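Local coordinates for glycerol kinase, putative (Plasmodium falciparum, PDB 2W40), which probably transfers a phosphate group from ATP to glycerol, giving sn-glycerol 3-phosphate, as a member of the FGGY family of sugar kinases, at residues 242-246 and 451-456; 6-10 and 444-449. All coordinates share one frame; numbering follows the deposited sequence.

From the N terminus, strand 3-11 is the first element of the mixed beta sheet that it shares with strands 74-83 and 241-247. The long loop it opens is closed by contact 2, where residues 6-10 meet 444-449 in helix 443-455. Contact 1 starts later, on strand 241-247, and closes when residues 451-456, the last turn of the same helix and the residue after it, pack on 242-246. The two loops therefore cross, since strands come in the order 6-10, 242-246 and helix segments in the order 444-449, 451-456. Together they lay one helix of the C-terminal FGGY domain over the strands of the N-terminal one; the centres of the two contacts are about 9 Å apart.

Contact 1: 242-246 and 451-456; sequences ITGCI and LAGLEV. With EDO (1,2-ethanediol), chain B.
Thr243 makes the one hydrogen bond that joins strand 242-246 to 451-456, and it also packs on Glu455 and Val456. Its OG1 donates to Ala452 O at 3.0 Å, coming in from the flank of the carbonyl: the C=O...donor angle is 99° and the hydroxyl is tilted 31° from the carbonyl plane. A chi1 of 61° turns OG1 to the helix and leaves CG2 to meet Val456 CG1 at 3.7 Å, the two side chains crossing nearly square. Thr243 CB meets Glu455 CG at 3.6 Å, and Glu455 CB lies 3.3 Å from Thr243 O.

Gly244 has no side chain, and here the strand backbone comes directly against the helix, its CA standing 4.1 Å from Ala452 CA. Further along, Ile246 CG2 presses on Leu451 CD1 at 3.4 Å, a tight carbon pair, with the two side chains crossing nearly at right angles. Ile254 of helix 248-255 touches both.

Glu455 bends at chi2, taking its carboxylate away from the strand, where OE1 accepts a weak bond of 3.3 Å from O2 of 1,2-ethanediol and also hydrogen-bonds a glycerol; both molecules probably come from the crystallisation liquor. The contact thus grades from a buried apolar end at Ile246 to a partly exposed one at Glu455 and Val456. As the helix ends, Glu455 N and Val456 N reach Ala452 O only weakly, and the threonine hydroxyl supplies this carbonyl with a further donor.

Contact 2: 6-10 and 444-449; sequences ILSID and TSLGAA
Ser8 projects from the middle of strand 6-10 onto helix 444-449. Its CB rests 4.0 Å from Ala449 CB and also approaches Ser445 O. Beyond it, OG stands anti to the backbone N (chi1 177°) and donates a short bond of 2.6 Å to Ser445 O. The hydroxyl lies in the carbonyl plane, on a lone pair, with a C=O...donor angle of 117°. Ser445 O also accepts the helical bond from Ala449 N, so two donors grip this buried carbonyl oxygen. Ala448 CB closes on Ser8 OG at 3.4 Å.

On one side of Ser8, Ile6 CG2 packs against Ala449 CA at 3.9 Å. On the other, the Asp10 side chain crosses that of Thr444 at about a right angle, with Asp10 OD2 3.6 Å from Thr444 CG2, and a water links OD2 to Ser445 N. The hydroxyl of Ser445 itself turns to Tyr21 OH and Glu442 O.

The small residues Ser445, Ala448 and Ala449 let the helix lie close on the strand, with segment axes 7.4 Å apart at an angle of 133°. The side chain of Asp10 is about 9 Å from that of Thr270, an ADP-binding residue. A helix of the C-terminal FGGY domain here packs on the sheet of the N-terminal domain, joining the two halves of the sugar kinase/Hsp70/actin fold.

Contact 1: 242-246 and 451-456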
ATOM      1  N   ILE C 242      -2.606 -45.941   7.614  1.00  9.09           N
ATOM      2  CA  ILE C 242      -1.920 -44.683   7.492  1.00  7.82           C
ATOM      3  C   ILE C 242      -0.465 -45.063   7.804  1.00  7.73           C
ATOM      4  O   ILE C 242      -0.133 -45.515   8.929  1.00  9.14           O
ATOM      5  CB  ILE C 242      -2.432 -43.623   8.516  1.00  7.81           C
ATOM      6  CG1 ILE C 242      -3.909 -43.315   8.240  1.00  9.48           C
ATOM      7  CG2 ILE C 242      -1.557 -42.358   8.428  1.00 10.27           C
ATOM      8  CD1 ILE C 242      -4.625 -42.516   9.404  1.00  9.54           C
ATOM      9  N   THR C 243       0.378 -44.917   6.796  1.00  8.03           N
ATOM     10  CA  THR C 243       1.722 -45.488   6.862  1.00  8.14           C
ATOM     11  C   THR C 243       2.871 -44.510   6.624  1.00  8.86           C
ATOM     12  O   THR C 243       4.065 -44.876   6.683  1.00  8.66           O
ATOM     13  CB  THR C 243       1.841 -46.652   5.855  1.00  8.46           C
ATOM     14  OG1 THR C 243       1.618 -46.151   4.523  1.00 11.70           O
ATOM     15  CG2 THR C 243       0.803 -47.710   6.161  1.00 11.34           C
ATOM     16  N   GLY C 244       2.549 -43.246   6.350  1.00  8.99           N
ATOM     17  CA  GLY C 244       3.565 -42.241   6.309  1.00  7.99           C
ATOM     18  C   GLY C 244       3.057 -40.926   6.799  1.00  7.22           C
ATOM     19  O   GLY C 244       1.916 -40.607   6.618  1.00  7.88           O
ATOM     20  N   CYS C 245       3.923 -40.183   7.480  1.00  7.21           N
ATOM     21  CA  CYS C 245       3.607 -38.885   8.017  1.00  7.44           C
ATOM     22  C   CYS C 245       4.800 -38.035   8.157  1.00  8.08           C
ATOM     23  O   CYS C 245       5.802 -38.471   8.692  1.00  7.79           O
ATOM     24  CB  CYS C 245       3.028 -39.093   9.377  1.00 10.03           C
ATOM     25  SG  CYS C 245       2.308 -37.590  10.196  1.00 11.19           S
ATOM     26  N   ILE C 246       4.717 -36.814   7.672  1.00  8.43           N
ATOM     27  CA  ILE C 246       5.872 -35.886   7.626  1.00  6.78           C
ATOM     28  C   ILE C 246       5.343 -34.441   7.499  1.00  7.42           C
ATOM     29  O   ILE C 246       4.301 -34.237   6.855  1.00  7.80           O
ATOM     30  CB  ILE C 246       6.836 -36.282   6.459  1.00  6.60           C
ATOM     31  CG1 ILE C 246       8.107 -35.499   6.513  1.00  7.86           C
ATOM     32  CG2 ILE C 246       6.065 -36.147   5.095  1.00  7.20           C
ATOM     33  CD1 ILE C 246       9.316 -36.142   5.751  1.00  7.88           C
ATOM     34  N   LEU C 451       6.714 -41.964   1.210  1.00  9.86           N
ATOM     35  CA  LEU C 451       6.922 -42.552   2.495  1.00  9.43           C
ATOM     36  C   LEU C 451       5.867 -43.656   2.759  1.00  9.10           C
ATOM     37  O   LEU C 451       6.209 -44.729   3.237  1.00 10.67           O
ATOM     38  CB  LEU C 451       6.885 -41.461   3.613  1.00  9.36           C
ATOM     39  CG  LEU C 451       7.954 -40.402   3.700  1.00 12.57           C
ATOM     40  CD1 LEU C 451       7.383 -39.263   4.631  1.00 12.89           C
ATOM     41  CD2 LEU C 451       9.228 -41.000   4.164  1.00 13.58           C
ATOM     42  N   ALA C 452       4.595 -43.385   2.462  1.00  9.05           N
ATOM     43  CA  ALA C 452       3.519 -44.307   2.729  1.00  9.91           C
ATOM     44  C   ALA C 452       3.752 -45.645   1.934  1.00  9.98           C
ATOM     45  O   ALA C 452       3.670 -46.767   2.479  1.00 10.16           O
ATOM     46  CB  ALA C 452       2.198 -43.675   2.401  1.00  9.90           C
ATOM     47  N   GLY C 453       4.052 -45.496   0.639  1.00 10.21           N
ATOM     48  CA  GLY C 453       4.370 -46.639  -0.188  1.00 11.57           C
ATOM     49  C   GLY C 453       5.533 -47.459   0.236  1.00 10.45           C
ATOM     50  O   GLY C 453       5.529 -48.677   0.168  1.00 11.16           O
ATOM     51  N   LEU C 454       6.593 -46.807   0.611  1.00 10.36           N
ATOM     52  CA  LEU C 454       7.803 -47.505   1.091  1.00 10.72           C
ATOM     53  C   LEU C 454       7.474 -48.334   2.332  1.00 11.67           C
ATOM     54  O   LEU C 454       7.898 -49.483   2.440  1.00 12.33           O
ATOM     55  CB  LEU C 454       8.894 -46.553   1.378  1.00 11.66           C
ATOM     56  CG  LEU C 454       9.683 -46.043   0.130  1.00 12.36           C
ATOM     57  CD1 LEU C 454      10.641 -44.882   0.533  1.00 15.92           C
ATOM     58  CD2 LEU C 454      10.426 -47.132  -0.729  1.00 14.54           C
ATOM     59  N   GLU C 455       6.594 -47.797   3.187  1.00 10.93           N
ATOM     60  CA  GLU C 455       6.260 -48.460   4.457  1.00 10.98           C
ATOM     61  C   GLU C 455       5.503 -49.791   4.179  1.00 11.09           C
ATOM     62  O   GLU C 455       5.693 -50.809   4.928  1.00 13.60           O
ATOM     63  CB  GLU C 455       5.459 -47.539   5.373  1.00  9.94           C
ATOM     64  CG  GLU C 455       5.005 -48.268   6.626  1.00  9.61           C
ATOM     65  CD  GLU C 455       6.014 -48.698   7.657  1.00 12.59           C
ATOM     66  OE1 GLU C 455       7.248 -48.366   7.517  1.00 14.37           O
ATOM     67  OE2 GLU C 455       5.570 -49.319   8.721  1.00 14.87           O
ATOM     68  N   VAL C 456       4.683 -49.847   3.133  1.00 12.02           N
ATOM     69  CA  VAL C 456       3.978 -51.081   2.786  1.00 12.21           C
ATOM     70  C   VAL C 456       4.603 -51.882   1.599  1.00 13.42           C
ATOM     71  O   VAL C 456       3.961 -52.808   1.059  1.00 16.90           O
ATOM     72  CB  VAL C 456       2.475 -50.841   2.545  1.00 11.65           C
ATOM     73  CG1 VAL C 456       1.745 -50.364   3.825  1.00 16.45           C
ATOM     74  CG2 VAL C 456       2.214 -49.863   1.396  1.00 13.79           C
TER
HETATM   75  C1  EDO B1507      11.164 -47.335   3.910  1.00 37.14           C
HETATM   76  O1  EDO B1507      12.473 -47.811   3.574  1.00 40.80           O
HETATM   77  C2  EDO B1507      10.940 -47.490   5.370  1.00 33.26           C
HETATM   78  O2  EDO B1507       9.964 -48.532   5.589  1.00 32.92           O

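Contact 2: 6-10 and 444-449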
ATOM      1  N   ILE C   6      -2.290 -44.930  -4.018  1.00 12.53           N
ATOM      2  CA  ILE C   6      -1.776 -44.394  -2.757  1.00 11.04           C
ATOM      3  C   ILE C   6      -2.529 -43.068  -2.545  1.00  9.97           C
ATOM      4  O   ILE C   6      -2.511 -42.193  -3.427  1.00 10.38           O
ATOM      5  CB  ILE C   6      -0.278 -44.144  -2.784  1.00 12.80           C
ATOM      6  CG1 ILE C   6       0.496 -45.402  -3.141  1.00 11.94           C
ATOM      7  CG2 ILE C   6       0.217 -43.501  -1.429  1.00 12.93           C
ATOM      8  CD1 ILE C   6       1.904 -45.031  -3.636  1.00 16.08           C
ATOM      9  N   LEU C   7      -3.160 -42.919  -1.379  1.00  8.92           N
ATOM     10  CA  LEU C   7      -3.775 -41.587  -1.045  1.00  9.79           C
ATOM     11  C   LEU C   7      -2.728 -40.748  -0.305  1.00  9.56           C
ATOM     12  O   LEU C   7      -2.206 -41.185   0.721  1.00 10.75           O
ATOM     13  CB  LEU C   7      -5.065 -41.689  -0.230  1.00  9.98           C
ATOM     14  CG  LEU C   7      -5.716 -40.474   0.394  1.00 10.08           C
ATOM     15  CD1 LEU C   7      -5.891 -39.342  -0.649  1.00 12.76           C
ATOM     16  CD2 LEU C   7      -6.928 -40.737   1.269  1.00 11.05           C
ATOM     17  N   SER C   8      -2.438 -39.549  -0.849  1.00  9.56           N
ATOM     18  CA  SER C   8      -1.547 -38.610  -0.166  1.00  9.94           C
ATOM     19  C   SER C   8      -2.397 -37.393   0.227  1.00 10.71           C
ATOM     20  O   SER C   8      -2.988 -36.766  -0.696  1.00  9.67           O
ATOM     21  CB  SER C   8      -0.339 -38.229  -1.047  1.00 12.19           C
ATOM     22  OG  SER C   8       0.440 -37.266  -0.371  1.00 12.61           O
ATOM     23  N   ILE C   9      -2.500 -37.100   1.555  1.00  9.07           N
ATOM     24  CA  ILE C   9      -3.283 -35.963   2.017  1.00  9.64           C
ATOM     25  C   ILE C   9      -2.257 -34.848   2.327  1.00  9.27           C
ATOM     26  O   ILE C   9      -1.309 -35.062   3.132  1.00  9.99           O
ATOM     27  CB  ILE C   9      -4.070 -36.303   3.297  1.00  8.56           C
ATOM     28  CG1 ILE C   9      -5.112 -37.425   2.964  1.00 10.11           C
ATOM     29  CG2 ILE C   9      -4.592 -34.968   3.922  1.00  9.75           C
ATOM     30  CD1 ILE C   9      -5.656 -38.103   4.211  1.00 10.28           C
ATOM     31  N   ASP C  10      -2.468 -33.646   1.748  1.00 11.12           N
ATOM     32  CA  ASP C  10      -1.649 -32.462   2.087  1.00  9.90           C
ATOM     33  C   ASP C  10      -2.604 -31.410   2.687  1.00  9.84           C
ATOM     34  O   ASP C  10      -3.398 -30.806   2.011  1.00  9.27           O
ATOM     35  CB  ASP C  10      -0.948 -31.966   0.831  1.00 10.70           C
ATOM     36  CG  ASP C  10      -0.197 -30.691   0.977  1.00 11.91           C
ATOM     37  OD1 ASP C  10       0.005 -30.228   2.105  1.00 13.56           O
ATOM     38  OD2 ASP C  10       0.266 -30.151  -0.121  1.00 14.14           O
ATOM     39  N   THR C 444       5.214 -31.669  -2.437  1.00 11.53           N
ATOM     40  CA  THR C 444       4.821 -32.021  -1.042  1.00 10.82           C
ATOM     41  C   THR C 444       4.021 -33.315  -0.929  1.00 11.41           C
ATOM     42  O   THR C 444       4.361 -34.228  -0.157  1.00 13.02           O
ATOM     43  CB  THR C 444       4.052 -30.852  -0.424  1.00 10.91           C
ATOM     44  OG1 THR C 444       4.994 -29.747  -0.315  1.00 15.18           O
ATOM     45  CG2 THR C 444       3.510 -31.232   0.968  1.00 10.82           C
ATOM     46  N   SER C 445       2.911 -33.408  -1.681  1.00 10.36           N
ATOM     47  CA  SER C 445       2.090 -34.637  -1.684  1.00 10.95           C
ATOM     48  C   SER C 445       2.875 -35.847  -2.187  1.00  9.85           C
ATOM     49  O   SER C 445       2.654 -36.950  -1.727  1.00 12.54           O
ATOM     50  CB  SER C 445       0.846 -34.429  -2.494  1.00 12.48           C
ATOM     51  OG  SER C 445       1.122 -34.296  -3.894  1.00 14.08           O
ATOM     52  N   LEU C 446       3.778 -35.624  -3.168  1.00 11.50           N
ATOM     53  CA  LEU C 446       4.593 -36.704  -3.713  1.00 11.07           C
ATOM     54  C   LEU C 446       5.483 -37.304  -2.616  1.00 10.94           C
ATOM     55  O   LEU C 446       5.595 -38.554  -2.502  1.00 13.37           O
ATOM     56  CB  LEU C 446       5.407 -36.172  -4.875  1.00 12.26           C
ATOM     57  CG  LEU C 446       6.238 -37.110  -5.637  1.00 12.43           C
ATOM     58  CD1 LEU C 446       5.451 -38.240  -6.182  1.00 13.98           C
ATOM     59  CD2 LEU C 446       7.000 -36.234  -6.667  1.00 15.81           C
ATOM     60  N   GLY C 447       6.068 -36.483  -1.742  1.00  9.92           N
ATOM     61  CA  GLY C 447       6.908 -37.044  -0.706  1.00  8.21           C
ATOM     62  C   GLY C 447       6.175 -37.945   0.297  1.00  8.36           C
ATOM     63  O   GLY C 447       6.679 -38.985   0.703  1.00 10.48           O
ATOM     64  N   ALA C 448       4.931 -37.593   0.617  1.00  7.50           N
ATOM     65  CA  ALA C 448       4.102 -38.350   1.523  1.00  8.17           C
ATOM     66  C   ALA C 448       3.677 -39.677   0.887  1.00  9.03           C
ATOM     67  O   ALA C 448       3.534 -40.684   1.589  1.00  9.43           O
ATOM     68  CB  ALA C 448       2.871 -37.556   1.954  1.00  7.66           C
ATOM     69  N   ALA C 449       3.445 -39.673  -0.424  1.00 10.00           N
ATOM     70  CA  ALA C 449       3.068 -40.914  -1.121  1.00  9.87           C
ATOM     71  C   ALA C 449       4.266 -41.820  -1.128  1.00  9.73           C
ATOM     72  O   ALA C 449       4.128 -43.008  -0.987  1.00 10.90           O
ATOM     73  CB  ALA C 449       2.615 -40.540  -2.525  1.00 11.05           C
TER
HETATM   74  O   HOH W   1       1.186 -31.086  -2.549  1.00 20.22           O